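Long-range contacts in peptidoglycan N-acetylglucosamine deacetylase (Agathobacter rectalis, PDB 5JMU), which probably removes acetyl groups from N-acetylglucosamine units of peptidoglycan as a zinc-dependent deacetylase, represented here by its catalytic domain: residues C148-S153 against S220-N225; S154-P159 against L184-K189; E165-N170 against V193-Q198; G36-L41 against A67-T72. All blocks are in the same frame, centred on the assembly; numbering follows the deposited sequence. Where two conformers were deposited one is given.

Contact 1. Residues C148-S153 against S220-N225; sequences CDWNVS and SHHRVN
The imidazole of His222 comes edge-on over the six-membered ring of Trp150 in a T-shaped stack, the planes 71° apart and the centroids 4.6 Å apart. This joins the C-terminal tail of the chain (220-225) to the loop leading into strand 152-153 of the polysaccharide deacetylase fold, a deformed alpha/beta barrel. His222 CE1 is the atom that meets the indole, 3.7 Å from Trp150 CE2. Trp150 has its CG wedged between its own backbone N and carbonyl carbon (chi1 59°), and the nearest approach of its side chain to the zinc ion is about 8 Å. The imidazole is held at its rim: His222 NE2 donates to Trp150 O at 2.9 Å, in the carbonyl plane and close to the ring plane, and ND1 bonds to Ser121. Over one imidazole face stands Asp149 CB, a CH-pi contact 3.4 Å from the centroid of the His222 ring. The Asp149 carboxylate beyond it is stacked on the imidazole while also accepting from the backbone: His222 N donates to the anti lone pair of Asp149 OD2 at 2.8 Å, and the same oxygen bonds to Ser120. Asp149 N donates to Ser220 O at 2.7 Å, and one residue earlier a weak but nearly straight bond, 169° at the hydrogen, runs from Ser220 N to Cys148 SG at 3.6 Å.

Contact 2. Residues S154-P159 against L184-K189; sequences SGDANP and LQHDIK
Asp156 brings both carboxylate oxygens to His186, in the 184-189 segment that carries on from strand 180-186 of the NodB fold. Asp156 OD1 receives His186 ND1 at 2.8 Å, met on the syn side but 31° out of the carboxylate plane, while Asp156 OD2 takes the backbone N of His186, also at 2.8 Å, on its syn lone pair. A first torsion of 76° lodges the Asp156 CG between its own N and carbonyl carbon and turns the acid onto the strand. His186 carries its CG beside the backbone N, and chi2 near 77° swings the imidazole across so that ND1 meets the acid. Ser192 is a further partner of OD2 and also bonds to Gln185 NE2. Before Asp156, Ser154 OG donates to Leu184 O at 2.8 Å and accepts from Asp156 N at 3.2 Å, an ST turn that positions the aspartate. Water 1 links the same two segments, accepting from Ser154 N and donating to Leu184 O at 3.1 Å. Alongside, Ser154 CB packs 3.7 Å from CG of the extended Gln185 chain. At the far end Lys189, bent at its last torsion, bonds weakly through NZ to water 2, which donates to Asn158 O at 2.8 Å. The chemistry implies a held ring: the OD1 bond probably restrains the rotation of His186, while OD2 ties the same carboxylate to the backbone N. The nearest side-chain atom of His186 is about 4 Å from the zinc ion, and the ring touches the zinc ligand Asp28.

Contact 3. Residues E165-N170 against V193-Q198; sequences EQVVQN and VNAVEQ
Ala195 CB sits against two adjacent valines, 3.6 Å from Val167 CG1 and 3.6 Å from Val168 CG2. In the outer layer of the alpha/beta barrel, helix 164-175 is here packed against the turn that leads into helix 196-205. Small against branched, the methyl of Ala195 lets the backbones come close, the two CA atoms of Val168 and Ala195 being 5.4 Å apart. Val168 puts CG1 anti to its backbone N (chi1 174°), which leaves CG2 beside that N and aimed at Ala195; both methyls also reach Gln198 CB, whose chain crosses the valine at about a right angle. These apolar groups carry much of the contact.

The second shell sets the pieces in place. A type I turn, closed by Val196 N to Val193 O at 3.1 Å, presents Ala195 to the valines. Val167 packs further onto Phe191 and onto Gln185 of strand 180-186, while on the other side of the turn Val196 touches Gln185 as well as Leu37 and Leu41 of helix 34-43. Glu197 continues outward in a salt bridge to Lys43. At the solvent rim of helix 164-175, Glu165 folds back at its second torsion and its OE2 receives Gln169 NE2 at 2.8 Å, nearly along the C-O axis and straight at 166°.

Contact 4. Residues G36-L41 against A67-T72; sequences GLLDVL and AKRGHT
Arg69 reaches along helix 34-43 with its chain extended from CG to NE and donates through NH1 to Asp39 OD1, a salt bridge of 3.2 Å and 167°. The acid oxygen lies in the guanidinium plane, at its edge, and the two flat groups are within 24° of coplanar. Leu38 CB covers one guanidinium face, 3.7 Å from Arg69 NH1. The charge is shared further: NH1 also pairs with Asp42, and NE with Glu65. His71 is held from both nitrogens, ND1 by a bond with the backbone N of Ala48 and NE2 by water 3, which lies in the ring plane, 2.8 Å from His71 NE2. The water in turn gives Leu38 O a hydrogen bond of 2.7 Å. Between these bonds the imidazole is packed by leucine methyls, Leu38 CD2 3.6 Å from His71 CD2 and Leu41 CD1 3.6 Å from His71 CE1. Gly70, with positive phi, ends helix 61-68 in a Schellman motif and lets the chain turn from Arg69 to His71. Helix 34-43 packs on helix 61-68 through Leu38 and on helix 196-205 through Leu37 and Leu41, and all three leucines rest on Phe50 of strand 49-53, beside strand 72-77.

Overall arrangement
From the N terminus, contact 4 comes first, closing the loop from helix 34-43 through strand 49-53 to the start of strand 72-77; it is complete before the others begin. Contact 1 then opens at 148-153, followed by contact 2 at 154-159 and contact 3 at 165-170. Contact 2 closes at 184-189 and contact 3 at 193-198, so these two cross, and both fall within the span of contact 1, which ends at 220-225. Contacts 1 and 2 share the central parallel sheet, where strands 152-153 and 180-186 join through Val152 O and Leu184 N, 3.0 Å apart. Contacts 3 and 4 meet in the helical layer, where Val193 packs on Leu37 of helix 34-43.

Contact 1. Residues C148-S153 against S220-N225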
loop_
_atom_site.group_PDB
_atom_site.type_symbol
_atom_site.label_atom_id
_atom_site.label_comp_id
_atom_site.label_asym_id
_atom_site.label_seq_id
_atom_site.Cartn_x
_atom_site.Cartn_y
_atom_site.Cartn_z
ATOM N N CYS A 148 -3.694 -0.574 6.461
ATOM C CA CYS A 148 -2.283 -0.294 6.774
ATOM C C CYS A 148 -1.893 1.083 6.228
ATOM O O CYS A 148 -2.199 1.435 5.077
ATOM C CB CYS A 148 -1.413 -1.387 6.158
ATOM S SG CYS A 148 0.296 -1.366 6.745
ATOM N N ASP A 149 -1.306 1.899 7.110
ATOM C CA ASP A 149 -0.658 3.136 6.709
ATOM C C ASP A 149 0.822 2.840 6.420
ATOM O O ASP A 149 1.099 1.866 5.741
ATOM C CB ASP A 149 -0.877 4.172 7.817
ATOM C CG ASP A 149 -2.355 4.514 7.980
ATOM O OD1 ASP A 149 -3.056 4.700 6.940
ATOM O OD2 ASP A 149 -2.846 4.585 9.119
ATOM N N TRP A 150 1.756 3.653 6.924
ATOM C CA TRP A 150 3.175 3.417 6.641
ATOM C C TRP A 150 4.013 4.123 7.706
ATOM O O TRP A 150 3.501 4.988 8.407
ATOM C CB TRP A 150 3.561 3.941 5.236
ATOM C CG TRP A 150 3.292 5.425 5.089
ATOM C CD1 TRP A 150 4.211 6.462 5.245
ATOM C CD2 TRP A 150 2.040 6.049 4.736
ATOM N NE1 TRP A 150 3.574 7.677 5.045
ATOM C CE2 TRP A 150 2.249 7.446 4.731
ATOM C CE3 TRP A 150 0.753 5.555 4.420
ATOM C CZ2 TRP A 150 1.220 8.366 4.414
ATOM C CZ3 TRP A 150 -0.264 6.469 4.131
ATOM C CH2 TRP A 150 -0.022 7.852 4.124
ATOM N N ASN A 151 5.287 3.727 7.852
ATOM C CA ASN A 151 6.162 4.464 8.750
ATOM C C ASN A 151 7.505 4.825 8.091
ATOM O O ASN A 151 8.399 5.293 8.789
ATOM C CB ASN A 151 6.415 3.683 10.063
ATOM C CG ASN A 151 7.081 2.349 9.825
ATOM O OD1 ASN A 151 7.459 2.022 8.704
ATOM N ND2 ASN A 151 7.250 1.569 10.895
ATOM N N VAL A 152 7.645 4.613 6.785
ATOM C CA VAL A 152 8.805 5.146 6.036
ATOM C C VAL A 152 8.297 5.860 4.807
ATOM O O VAL A 152 7.635 5.243 3.976
ATOM C CB VAL A 152 9.787 4.018 5.625
ATOM C CG1 VAL A 152 10.911 4.541 4.689
ATOM C CG2 VAL A 152 10.367 3.404 6.865
ATOM N N SER A 153 8.570 7.162 4.714
ATOM C CA SER A 153 8.244 7.911 3.501
ATOM C C SER A 153 9.354 7.857 2.490
ATOM O O SER A 153 10.524 7.977 2.826
ATOM C CB SER A 153 7.958 9.338 3.842
ATOM O OG SER A 153 6.763 9.295 4.625
ATOM N N SER A 220 0.641 -1.118 10.324
ATOM C CA SER A 220 1.125 0.192 10.729
ATOM C C SER A 220 -0.086 1.117 10.710
ATOM O O SER A 220 -0.693 1.282 9.631
ATOM C CB SER A 220 2.213 0.666 9.756
ATOM O OG SER A 220 2.662 1.959 10.082
ATOM N N HIS A 221 -0.470 1.658 11.876
ATOM C CA HIS A 221 -1.623 2.575 11.950
ATOM C C HIS A 221 -1.228 3.959 12.413
ATOM O O HIS A 221 -0.597 4.120 13.482
ATOM C CB HIS A 221 -2.703 2.069 12.918
ATOM C CG HIS A 221 -3.465 0.888 12.411
ATOM N ND1 HIS A 221 -4.426 0.237 13.166
ATOM C CD2 HIS A 221 -3.406 0.231 11.225
ATOM C CE1 HIS A 221 -4.922 -0.773 12.468
ATOM N NE2 HIS A 221 -4.331 -0.790 11.283
ATOM N N HIS A 222 -1.623 4.953 11.652
ATOM C CA HIS A 222 -1.448 6.337 12.078
ATOM C C HIS A 222 -2.517 6.715 13.088
ATOM O O HIS A 222 -3.424 5.931 13.350
ATOM C CB HIS A 222 -1.605 7.260 10.879
ATOM C CG HIS A 222 -0.513 7.170 9.857
ATOM N ND1 HIS A 222 -0.595 7.825 8.654
ATOM C CD2 HIS A 222 0.684 6.538 9.871
ATOM C CE1 HIS A 222 0.511 7.594 7.953
ATOM N NE2 HIS A 222 1.299 6.817 8.668
ATOM N N ARG A 223 -2.440 7.954 13.576
ATOM C CA ARG A 223 -3.519 8.606 14.322
ATOM C C ARG A 223 -4.633 8.942 13.335
ATOM O O ARG A 223 -4.363 9.342 12.206
ATOM C CB ARG A 223 -2.991 9.903 14.999
ATOM C CG ARG A 223 -4.024 10.684 15.792
ATOM C CD ARG A 223 -3.464 12.003 16.334
ATOM N NE ARG A 223 -4.414 12.635 17.270
ATOM C CZ ARG A 223 -5.389 13.483 16.930
ATOM N NH1 ARG A 223 -5.569 13.849 15.663
ATOM N NH2 ARG A 223 -6.194 13.984 17.867
ATOM N N VAL A 224 -5.894 8.782 13.732
ATOM C CA VAL A 224 -6.975 9.309 12.904
ATOM C C VAL A 224 -7.227 10.786 13.248
ATOM O O VAL A 224 -7.359 11.146 14.408
ATOM C CB VAL A 224 -8.269 8.486 13.093
ATOM C CG1 VAL A 224 -9.461 9.143 12.394
ATOM C CG2 VAL A 224 -8.066 7.061 12.576
ATOM N N ASN A 225 -7.268 11.634 12.217
ATOM C CA ASN A 225 -7.406 13.078 12.424
ATOM C C ASN A 225 -8.731 13.685 11.965
ATOM O O ASN A 225 -8.972 14.852 12.169
ATOM C CB ASN A 225 -6.229 13.764 11.716
ATOM C CG ASN A 225 -4.946 13.278 12.277
ATOM O OD1 ASN A 225 -4.748 13.411 13.478
ATOM N ND2 ASN A 225 -4.060 12.758 11.440
#

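Contact 2. Residues S154-P159 against L184-K189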
loop_
_atom_site.group_PDB
_atom_site.type_symbol
_atom_site.label_atom_id
_atom_site.label_comp_id
_atom_site.label_asym_id
_atom_site.label_seq_id
_atom_site.Cartn_x
_atom_site.Cartn_y
_atom_site.Cartn_z
ATOM N N SER A 154 8.973 7.638 1.233
ATOM C CA SER A 154 9.970 7.670 0.159
ATOM C C SER A 154 10.144 9.068 -0.411
ATOM O O SER A 154 11.081 9.299 -1.162
ATOM C CB SER A 154 9.559 6.730 -0.973
ATOM O OG SER A 154 8.363 7.242 -1.536
ATOM N N GLY A 155 9.253 9.988 -0.063
ATOM C CA GLY A 155 9.252 11.316 -0.628
ATOM C C GLY A 155 8.733 11.372 -2.051
ATOM O O GLY A 155 8.844 12.422 -2.674
ATOM N N ASP A 156 8.165 10.275 -2.573
ATOM C CA ASP A 156 7.810 10.236 -3.992
ATOM C C ASP A 156 6.398 10.760 -4.268
ATOM O O ASP A 156 5.954 10.719 -5.395
ATOM C CB ASP A 156 7.994 8.819 -4.582
ATOM C CG ASP A 156 6.887 7.823 -4.198
ATOM O OD1 ASP A 156 5.968 8.167 -3.432
ATOM O OD2 ASP A 156 6.975 6.674 -4.680
ATOM N N ALA A 157 5.734 11.283 -3.245
ATOM C CA ALA A 157 4.388 11.817 -3.423
ATOM C C ALA A 157 4.398 13.327 -3.661
ATOM O O ALA A 157 3.364 13.906 -3.958
ATOM C CB ALA A 157 3.528 11.474 -2.210
ATOM N N ASN A 158 5.566 13.956 -3.552
ATOM C CA ASN A 158 5.658 15.418 -3.703
ATOM C C ASN A 158 5.258 15.873 -5.109
ATOM O O ASN A 158 5.648 15.261 -6.113
ATOM C CB ASN A 158 7.073 15.912 -3.369
ATOM N N PRO A 159 4.471 16.957 -5.180
ATOM C CA PRO A 159 3.970 17.507 -6.449
ATOM C C PRO A 159 5.105 17.828 -7.443
ATOM O O PRO A 159 4.908 17.741 -8.652
ATOM C CB PRO A 159 3.223 18.778 -6.016
ATOM C CG PRO A 159 3.650 19.040 -4.589
ATOM C CD PRO A 159 4.028 17.730 -4.004
ATOM N N LEU A 184 6.186 3.487 1.957
ATOM C CA LEU A 184 5.240 3.949 0.954
ATOM C C LEU A 184 5.939 4.412 -0.304
ATOM O O LEU A 184 6.691 5.374 -0.250
ATOM C CB LEU A 184 4.413 5.141 1.497
ATOM C CG LEU A 184 3.483 5.915 0.548
ATOM C CD1 LEU A 184 2.378 4.941 0.026
ATOM C CD2 LEU A 184 2.838 7.078 1.273
ATOM N N GLN A 185 5.703 3.737 -1.427
ATOM C CA GLN A 185 6.058 4.247 -2.744
ATOM C C GLN A 185 4.827 4.165 -3.649
ATOM O O GLN A 185 3.798 3.571 -3.289
ATOM C CB GLN A 185 7.210 3.475 -3.399
ATOM C CG GLN A 185 8.555 3.672 -2.703
ATOM C CD GLN A 185 9.616 2.766 -3.312
ATOM O OE1 GLN A 185 9.876 1.648 -2.817
ATOM N NE2 GLN A 185 10.239 3.238 -4.410
ATOM N N HIS A 186 4.954 4.727 -4.852
ATOM C CA HIS A 186 3.872 4.711 -5.808
ATOM C C HIS A 186 4.392 4.115 -7.093
ATOM O O HIS A 186 5.298 4.705 -7.715
ATOM C CB HIS A 186 3.366 6.148 -6.060
ATOM C CG HIS A 186 2.682 6.761 -4.863
ATOM N ND1 HIS A 186 3.377 7.250 -3.772
ATOM C CD2 HIS A 186 1.366 6.958 -4.586
ATOM C CE1 HIS A 186 2.522 7.718 -2.876
ATOM N NE2 HIS A 186 1.294 7.557 -3.344
ATOM N N ASP A 187 3.839 2.987 -7.533
ATOM C CA ASP A 187 4.425 2.372 -8.741
ATOM C C ASP A 187 4.002 3.051 -10.050
ATOM O O ASP A 187 4.462 2.657 -11.132
ATOM C CB ASP A 187 4.148 0.838 -8.826
ATOM C CG ASP A 187 2.669 0.464 -8.800
ATOM O OD1 ASP A 187 1.928 0.998 -7.949
ATOM O OD2 ASP A 187 2.230 -0.432 -9.582
ATOM N N ILE A 188 3.176 4.098 -9.957
ATOM C CA ILE A 188 2.882 4.922 -11.126
ATOM C C ILE A 188 3.944 5.999 -11.381
ATOM O O ILE A 188 3.848 6.737 -12.368
ATOM C CB ILE A 188 1.514 5.610 -10.982
ATOM C CG1 ILE A 188 1.456 6.395 -9.672
ATOM C CG2 ILE A 188 0.393 4.581 -11.099
ATOM C CD1 ILE A 188 0.364 7.481 -9.695
ATOM N N LYS A 189 4.946 6.090 -10.509
ATOM C CA LYS A 189 6.017 7.046 -10.683
ATOM C C LYS A 189 7.308 6.361 -11.106
ATOM O O LYS A 189 7.946 5.680 -10.277
ATOM C CB LYS A 189 6.249 7.801 -9.372
ATOM C CG LYS A 189 4.980 8.500 -8.979
ATOM C CD LYS A 189 5.144 9.432 -7.820
ATOM C CE LYS A 189 3.860 10.231 -7.524
ATOM N NZ LYS A 189 3.387 10.931 -8.719
HETATM O O HOH W 1 6.383 8.310 0.721
HETATM O O HOH W 2 5.933 13.060 -7.790
#

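Contact 3. Residues E165-N170 against V193-Q198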
loop_
_atom_site.group_PDB
_atom_site.type_symbol
_atom_site.label_atom_id
_atom_site.label_comp_id
_atom_site.label_asym_id
_atom_site.label_seq_id
_atom_site.Cartn_x
_atom_site.Cartn_y
_atom_site.Cartn_z
ATOM N N GLU A 165 17.755 8.869 -7.054
ATOM C CA GLU A 165 18.732 8.760 -5.983
ATOM C C GLU A 165 18.185 9.293 -4.670
ATOM O O GLU A 165 18.484 8.735 -3.598
ATOM C CB GLU A 165 20.017 9.493 -6.365
ATOM C CG GLU A 165 21.157 9.274 -5.366
ATOM C CD GLU A 165 21.381 7.780 -5.007
ATOM O OE1 GLU A 165 21.556 6.936 -5.932
ATOM O OE2 GLU A 165 21.365 7.454 -3.788
ATOM N N GLN A 166 17.373 10.355 -4.714
ATOM C CA GLN A 166 16.810 10.869 -3.480
ATOM C C GLN A 166 15.799 9.879 -2.871
ATOM O O GLN A 166 15.725 9.741 -1.629
ATOM C CB GLN A 166 16.186 12.237 -3.745
ATOM C CG GLN A 166 17.207 13.338 -4.080
ATOM C CD GLN A 166 16.563 14.693 -4.433
ATOM O OE1 GLN A 166 15.890 14.835 -5.457
ATOM N NE2 GLN A 166 16.767 15.688 -3.571
ATOM N N VAL A 167 15.037 9.170 -3.722
ATOM C CA VAL A 167 14.104 8.161 -3.218
ATOM C C VAL A 167 14.903 7.062 -2.526
ATOM O O VAL A 167 14.553 6.607 -1.432
ATOM C CB VAL A 167 13.206 7.558 -4.348
ATOM C CG1 VAL A 167 12.383 6.363 -3.824
ATOM C CG2 VAL A 167 12.269 8.606 -4.963
ATOM N N VAL A 168 15.992 6.631 -3.163
ATOM C CA VAL A 168 16.821 5.596 -2.555
ATOM C C VAL A 168 17.264 6.037 -1.145
ATOM O O VAL A 168 17.119 5.289 -0.166
ATOM C CB VAL A 168 18.050 5.257 -3.444
ATOM C CG1 VAL A 168 18.970 4.276 -2.689
ATOM C CG2 VAL A 168 17.563 4.630 -4.776
ATOM N N GLN A 169 17.810 7.238 -1.041
ATOM C CA GLN A 169 18.336 7.726 0.229
ATOM C C GLN A 169 17.216 7.907 1.254
ATOM O O GLN A 169 17.407 7.630 2.426
ATOM C CB GLN A 169 19.077 9.050 0.046
ATOM C CG GLN A 169 20.362 8.870 -0.751
ATOM C CD GLN A 169 21.224 7.762 -0.176
ATOM O OE1 GLN A 169 21.451 7.708 1.040
ATOM N NE2 GLN A 169 21.699 6.861 -1.040
ATOM N N ASN A 170 16.034 8.328 0.806
ATOM C CA ASN A 170 14.926 8.535 1.741
ATOM C C ASN A 170 14.472 7.222 2.352
ATOM O O ASN A 170 14.229 7.130 3.560
ATOM C CB ASN A 170 13.725 9.175 1.045
ATOM C CG ASN A 170 13.935 10.649 0.753
ATOM O OD1 ASN A 170 14.780 11.294 1.376
ATOM N ND2 ASN A 170 13.166 11.189 -0.183
ATOM N N VAL A 193 9.891 3.831 -9.007
ATOM C CA VAL A 193 10.079 2.432 -9.381
ATOM C C VAL A 193 11.558 2.144 -9.611
ATOM O O VAL A 193 12.081 1.086 -9.218
ATOM C CB VAL A 193 9.256 2.075 -10.649
ATOM C CG1 VAL A 193 9.702 0.734 -11.267
ATOM C CG2 VAL A 193 7.741 2.075 -10.290
ATOM N N ASN A 194 12.237 3.100 -10.226
ATOM C CA ASN A 194 13.631 2.871 -10.615
ATOM C C ASN A 194 14.578 2.858 -9.403
ATOM O O ASN A 194 15.757 2.509 -9.530
ATOM C CB ASN A 194 14.093 3.934 -11.625
ATOM C CG ASN A 194 13.529 3.701 -13.013
ATOM O OD1 ASN A 194 12.978 2.630 -13.299
ATOM N ND2 ASN A 194 13.700 4.691 -13.894
ATOM N N ALA A 195 14.056 3.244 -8.242
ATOM C CA ALA A 195 14.823 3.219 -7.005
ATOM C C ALA A 195 14.810 1.847 -6.323
ATOM O O ALA A 195 15.610 1.566 -5.446
ATOM C CB ALA A 195 14.263 4.267 -6.035
ATOM N N VAL A 196 13.868 0.998 -6.706
ATOM C CA VAL A 196 13.596 -0.195 -5.900
ATOM C C VAL A 196 14.795 -1.162 -5.910
ATOM O O VAL A 196 15.153 -1.735 -4.858
ATOM C CB VAL A 196 12.330 -0.907 -6.406
ATOM C CG1 VAL A 196 12.175 -2.301 -5.754
ATOM C CG2 VAL A 196 11.098 -0.022 -6.110
ATOM N N GLU A 197 15.459 -1.287 -7.060
ATOM C CA GLU A 197 16.614 -2.176 -7.113
ATOM C C GLU A 197 17.720 -1.843 -6.083
ATOM O O GLU A 197 18.211 -2.725 -5.340
ATOM C CB GLU A 197 17.202 -2.212 -8.544
ATOM C CG GLU A 197 18.431 -3.111 -8.637
ATOM C CD GLU A 197 18.801 -3.479 -10.075
ATOM O OE1 GLU A 197 18.668 -2.628 -10.982
ATOM O OE2 GLU A 197 19.234 -4.624 -10.288
ATOM N N GLN A 198 18.124 -0.576 -6.019
ATOM C CA GLN A 198 19.137 -0.170 -5.051
ATOM C C GLN A 198 18.642 -0.304 -3.618
ATOM O O GLN A 198 19.434 -0.659 -2.741
ATOM C CB GLN A 198 19.559 1.252 -5.304
ATOM C CG GLN A 198 20.503 1.405 -6.461
ATOM C CD GLN A 198 20.603 2.882 -6.811
ATOM O OE1 GLN A 198 21.436 3.612 -6.260
ATOM N NE2 GLN A 198 19.728 3.345 -7.689
#

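Contact 4. Residues G36-L41 against A67-T72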
loop_
_atom_site.group_PDB
_atom_site.type_symbol
_atom_site.label_atom_id
_atom_site.label_comp_id
_atom_site.label_asym_id
_atom_site.label_seq_id
_atom_site.Cartn_x
_atom_site.Cartn_y
_atom_site.Cartn_z
ATOM N N GLY A 36 7.696 -3.593 -15.232
ATOM C CA GLY A 36 9.123 -3.466 -15.014
ATOM C C GLY A 36 9.479 -3.649 -13.536
ATOM O O GLY A 36 10.495 -4.250 -13.202
ATOM N N LEU A 37 8.632 -3.108 -12.652
ATOM C CA LEU A 37 8.792 -3.271 -11.207
ATOM C C LEU A 37 8.676 -4.760 -10.846
ATOM O O LEU A 37 9.477 -5.284 -10.065
ATOM C CB LEU A 37 7.731 -2.442 -10.463
ATOM C CG LEU A 37 7.680 -2.686 -8.943
ATOM C CD1 LEU A 37 9.061 -2.465 -8.250
ATOM C CD2 LEU A 37 6.623 -1.767 -8.322
ATOM N N LEU A 38 7.679 -5.448 -11.402
ATOM C CA LEU A 38 7.545 -6.891 -11.115
ATOM C C LEU A 38 8.799 -7.682 -11.527
ATOM O O LEU A 38 9.189 -8.653 -10.870
ATOM C CB LEU A 38 6.310 -7.465 -11.815
ATOM C CG LEU A 38 5.011 -6.911 -11.262
ATOM C CD1 LEU A 38 3.871 -7.575 -12.074
ATOM C CD2 LEU A 38 4.893 -7.235 -9.769
ATOM N N ASP A 39 9.432 -7.266 -12.618
ATOM C CA ASP A 39 10.621 -7.926 -13.121
ATOM C C ASP A 39 11.769 -7.701 -12.139
ATOM O O ASP A 39 12.566 -8.604 -11.865
ATOM C CB ASP A 39 10.986 -7.367 -14.510
ATOM C CG ASP A 39 10.011 -7.811 -15.597
ATOM O OD1 ASP A 39 9.245 -8.757 -15.362
ATOM O OD2 ASP A 39 10.020 -7.215 -16.696
ATOM N N VAL A 40 11.874 -6.475 -11.613
ATOM C CA VAL A 40 12.922 -6.199 -10.607
ATOM C C VAL A 40 12.705 -7.025 -9.330
ATOM O O VAL A 40 13.661 -7.601 -8.782
ATOM C CB VAL A 40 12.967 -4.698 -10.234
ATOM C CG1 VAL A 40 13.828 -4.437 -8.970
ATOM C CG2 VAL A 40 13.491 -3.872 -11.391
ATOM N N LEU A 41 11.458 -7.076 -8.865
ATOM C CA LEU A 41 11.164 -7.845 -7.652
ATOM C C LEU A 41 11.516 -9.317 -7.873
ATOM O O LEU A 41 12.072 -9.963 -6.966
ATOM C CB LEU A 41 9.691 -7.670 -7.240
ATOM C CG LEU A 41 9.324 -6.249 -6.825
ATOM C CD1 LEU A 41 7.800 -6.112 -6.700
ATOM C CD2 LEU A 41 10.065 -5.805 -5.519
ATOM N N ALA A 67 -0.644 -10.941 -8.294
ATOM C CA ALA A 67 -1.025 -12.070 -7.453
ATOM C C ALA A 67 -0.319 -13.344 -7.922
ATOM O O ALA A 67 0.159 -14.130 -7.084
ATOM C CB ALA A 67 -2.556 -12.255 -7.443
ATOM N N LYS A 68 -0.258 -13.564 -9.242
ATOM C CA LYS A 68 0.352 -14.781 -9.759
ATOM C C LYS A 68 1.788 -14.902 -9.314
ATOM O O LYS A 68 2.265 -16.043 -9.058
ATOM C CB LYS A 68 0.272 -14.820 -11.307
ATOM C CG LYS A 68 0.976 -15.972 -11.989
ATOM C CD LYS A 68 0.808 -15.869 -13.509
ATOM C CE LYS A 68 1.388 -17.097 -14.209
ATOM N NZ LYS A 68 1.410 -16.920 -15.706
ATOM N N ARG A 69 2.474 -13.758 -9.222
ATOM C CA ARG A 69 3.893 -13.745 -8.874
ATOM C C ARG A 69 4.133 -13.744 -7.366
ATOM O O ARG A 69 5.277 -13.714 -6.924
ATOM C CB ARG A 69 4.595 -12.552 -9.534
ATOM C CG ARG A 69 4.621 -12.691 -11.049
ATOM C CD ARG A 69 5.501 -11.638 -11.677
ATOM N NE ARG A 69 5.320 -11.538 -13.136
ATOM C CZ ARG A 69 6.190 -10.980 -13.965
ATOM N NH1 ARG A 69 7.367 -10.518 -13.520
ATOM N NH2 ARG A 69 5.884 -10.906 -15.242
ATOM N N GLY A 70 3.066 -13.827 -6.582
ATOM C CA GLY A 70 3.226 -14.041 -5.161
ATOM C C GLY A 70 3.128 -12.783 -4.298
ATOM O O GLY A 70 3.339 -12.841 -3.077
ATOM N N HIS A 71 2.819 -11.657 -4.923
ATOM C CA HIS A 71 2.666 -10.404 -4.154
ATOM C C HIS A 71 1.300 -10.314 -3.510
ATOM O O HIS A 71 0.381 -11.022 -3.900
ATOM C CB HIS A 71 2.871 -9.199 -5.069
ATOM C CG HIS A 71 4.171 -9.264 -5.774
ATOM N ND1 HIS A 71 5.367 -9.157 -5.096
ATOM C CD2 HIS A 71 4.481 -9.525 -7.066
ATOM C CE1 HIS A 71 6.363 -9.353 -5.939
ATOM N NE2 HIS A 71 5.852 -9.557 -7.148
ATOM N N THR A 72 1.189 -9.469 -2.482
ATOM C CA THR A 72 -0.108 -9.198 -1.886
ATOM C C THR A 72 -0.829 -8.125 -2.692
ATOM O O THR A 72 -0.266 -7.073 -2.977
ATOM C CB THR A 72 0.066 -8.742 -0.433
ATOM O OG1 THR A 72 0.605 -9.875 0.305
ATOM C CG2 THR A 72 -1.288 -8.256 0.149
HETATM O O HOH W 3 7.436 -10.074 -9.447
#